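Local coordinates for FMN-dependent NADH-azoreductase 1 (Bacillus anthracis, PDB 3U7I), which probably uses FMN and NADH to reduce electrophilic quinones and to cleave the azo bond of aromatic azo compounds, at residues Gln79-Thr82 / Glu83-Glu87. Residues are numbered along the deposited sequence; the frame is centred on the assembly and turned at random.
Sequences QKVT and ERMSE
Gln79 and Glu83 meet one helical turn apart, Glu83 N donating to Gln79 O at 3.0 Å. The same i to i+4 pattern takes Met85 N to Val81 O at 3.0 Å and Ser86 N to Thr82 O at 2.8 Å. Between them the bond from Arg84 N to Lys80 O is weak, stretched to 3.4 Å.

Among the polar side chains, Gln79 NE2 lies 2.8 Å from Glu83 OE2 with an N-H...O angle of 148°, as expected of a hydrogen bond, but the carboxylate oxygen is modelled too close to a neighbour and the bond is therefore doubtful. The amide and carboxylate planes are turned 60° apart, so the two groups do not lie flat on each other. Within the following turn, Arg84 forms a salt bridge: NH1 stands 2.8 Å from Glu87 OE1, with the carboxylate at the guanidinium edge, nearly in its plane. With CG anti to the backbone N (chi1 176°) and a bend at chi2, the Arg84 chain carries its guanidinium along the helix to Glu87. Arg84 NE is hydrogen-bonded to Val53 O in the loop ahead of helix 59-68, and Thr82 OG1 to Glu78 O, one turn earlier.

Across the two segments the apolar contact is one loose approach, Val81 CG2 lying 4.4 Å from CG of Met85, which is modelled as selenomethionine. Both side chains also touch Pro55 and Val61, and Met85 reaches Trp65. This is an amphipathic surface helix, 76-94, laid against helix 59-68 in a flavodoxin-like fold, leading into the central strand 97-103 of the parallel sheet.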
ATOM      1  N   GLN C  79       2.512   7.364  24.542  1.00 30.52           N
ATOM      2  CA  GLN C  79       1.353   8.200  24.822  1.00 34.33           C
ATOM      3  C   GLN C  79       1.132   9.217  23.694  1.00 34.07           C
ATOM      4  O   GLN C  79       0.020   9.362  23.176  1.00 31.54           O
ATOM      5  CB  GLN C  79       1.553   8.914  26.164  1.00 41.12           C
ATOM      6  CG  GLN C  79       0.464   9.894  26.534  1.00 47.40           C
ATOM      7  CD  GLN C  79       0.912  10.866  27.611  1.00 53.61           C
ATOM      8  OE1 GLN C  79       1.812  10.566  28.403  1.00 55.90           O
ATOM      9  NE2 GLN C  79       0.292  12.044  27.640  1.00 53.87           N
ATOM     10  N   LYS C  80       2.207   9.897  23.304  1.00 35.99           N
ATOM     11  CA  LYS C  80       2.142  10.960  22.306  1.00 36.29           C
ATOM     12  C   LYS C  80       1.707  10.459  20.924  1.00 36.04           C
ATOM     13  O   LYS C  80       0.886  11.098  20.257  1.00 35.23           O
ATOM     14  CB  LYS C  80       3.488  11.686  22.222  1.00 39.19           C
ATOM     15  CG  LYS C  80       3.561  12.777  21.169  1.00 40.89           C
ATOM     16  CD  LYS C  80       5.014  13.113  20.842  1.00 45.64           C
ATOM     17  CE  LYS C  80       5.145  13.866  19.518  1.00 46.71           C
ATOM     18  NZ  LYS C  80       6.563  13.975  19.053  1.00 48.30           N
ATOM     19  N   VAL C  81       2.247   9.324  20.486  1.00 33.78           N
ATOM     20  CA  VAL C  81       1.868   8.795  19.173  1.00 30.61           C
ATOM     21  C   VAL C  81       0.423   8.282  19.143  1.00 25.57           C
ATOM     22  O   VAL C  81      -0.307   8.571  18.193  1.00 23.18           O
ATOM     23  CB  VAL C  81       2.865   7.728  18.628  1.00 24.33           C
ATOM     24  CG1 VAL C  81       2.912   6.507  19.539  1.00 27.12           C
ATOM     25  CG2 VAL C  81       2.500   7.336  17.189  1.00 20.82           C
ATOM     26  N   THR C  82       0.006   7.555  20.183  1.00 26.61           N
ATOM     27  CA  THR C  82      -1.375   7.038  20.261  1.00 28.98           C
ATOM     28  C   THR C  82      -2.448   8.134  20.391  1.00 26.32           C
ATOM     29  O   THR C  82      -3.580   7.970  19.916  1.00 22.72           O
ATOM     30  CB  THR C  82      -1.563   5.968  21.387  1.00 28.75           C
ATOM     31  OG1 THR C  82      -1.104   6.483  22.642  1.00 28.53           O
ATOM     32  CG2 THR C  82      -0.802   4.679  21.053  1.00 29.64           C
ATOM     33  N   GLU C  83      -2.096   9.244  21.037  1.00 27.33           N
ATOM     34  CA  GLU C  83      -2.988  10.398  21.115  1.00 29.31           C
ATOM     35  C   GLU C  83      -3.259  10.980  19.727  1.00 26.99           C
ATOM     36  O   GLU C  83      -4.396  11.334  19.404  1.00 25.73           O
ATOM     37  CB  GLU C  83      -2.413  11.465  22.051  1.00 35.55           C
ATOM     38  CG  GLU C  83      -2.670  11.176  23.527  1.00 45.22           C
ATOM     39  CD  GLU C  83      -1.787  11.991  24.467  1.00 50.55           C
ATOM     40  OE1 GLU C  83      -1.214  13.015  24.023  1.00 52.17           O
ATOM     41  OE2 GLU C  83      -1.666  11.597  25.651  1.00 50.24           O
ATOM     42  N   ARG C  84      -2.214  11.066  18.906  1.00 25.33           N
ATOM     43  CA  ARG C  84      -2.356  11.524  17.524  1.00 22.74           C
ATOM     44  C   ARG C  84      -3.152  10.522  16.656  1.00 22.59           C
ATOM     45  O   ARG C  84      -3.995  10.924  15.841  1.00 22.36           O
ATOM     46  CB  ARG C  84      -0.976  11.819  16.918  1.00 20.69           C
ATOM     47  CG  ARG C  84      -1.002  12.222  15.454  1.00 21.43           C
ATOM     48  CD  ARG C  84      -1.891  13.437  15.211  1.00 20.49           C
ATOM     49  NE  ARG C  84      -1.967  13.729  13.782  1.00 19.22           N
ATOM     50  CZ  ARG C  84      -2.965  14.384  13.192  1.00 21.47           C
ATOM     51  NH1 ARG C  84      -3.997  14.823  13.908  1.00 22.01           N
ATOM     52  NH2 ARG C  84      -2.936  14.582  11.878  1.00 18.30           N
HETATM   53  N   MSE C  85      -2.891   9.224  16.825  1.00 19.94           N
HETATM   54  CA  MSE C  85      -3.676   8.207  16.121  1.00 19.46           C
HETATM   55  C   MSE C  85      -5.150   8.294  16.521  1.00 18.71           C
HETATM   56  O   MSE C  85      -6.042   8.152  15.679  1.00 17.77           O
HETATM   57  CB  MSE C  85      -3.118   6.805  16.381  1.00 18.39           C
HETATM   58  CG  MSE C  85      -1.692   6.646  15.898  1.00 20.84           C
HETATM   59 SE   MSE C  85      -1.037   4.825  16.104  0.72 27.61          SE
HETATM   60  CE  MSE C  85      -1.480   4.118  14.329  1.00 32.08           C
ATOM     61  N   SER C  86      -5.399   8.553  17.801  1.00 20.41           N
ATOM     62  CA  SER C  86      -6.760   8.748  18.279  1.00 21.44           C
ATOM     63  C   SER C  86      -7.447   9.972  17.644  1.00 22.29           C
ATOM     64  O   SER C  86      -8.631   9.901  17.273  1.00 19.77           O
ATOM     65  CB  SER C  86      -6.801   8.845  19.797  1.00 24.39           C
ATOM     66  OG  SER C  86      -8.140   9.067  20.215  1.00 27.24           O
ATOM     67  N   GLU C  87      -6.711  11.086  17.536  1.00 21.48           N
ATOM     68  CA  GLU C  87      -7.197  12.285  16.837  1.00 18.55           C
ATOM     69  C   GLU C  87      -7.628  11.950  15.423  1.00 16.86           C
ATOM     70  O   GLU C  87      -8.728  12.305  15.002  1.00 15.87           O
ATOM     71  CB  GLU C  87      -6.115  13.362  16.743  1.00 22.26           C
ATOM     72  CG  GLU C  87      -5.818  14.119  18.010  1.00 33.75           C
ATOM     73  CD  GLU C  87      -4.698  15.140  17.817  1.00 41.80           C
ATOM     74  OE1 GLU C  87      -4.180  15.258  16.679  1.00 35.75           O
ATOM     75  OE2 GLU C  87      -4.341  15.828  18.804  1.00 47.74           O
TER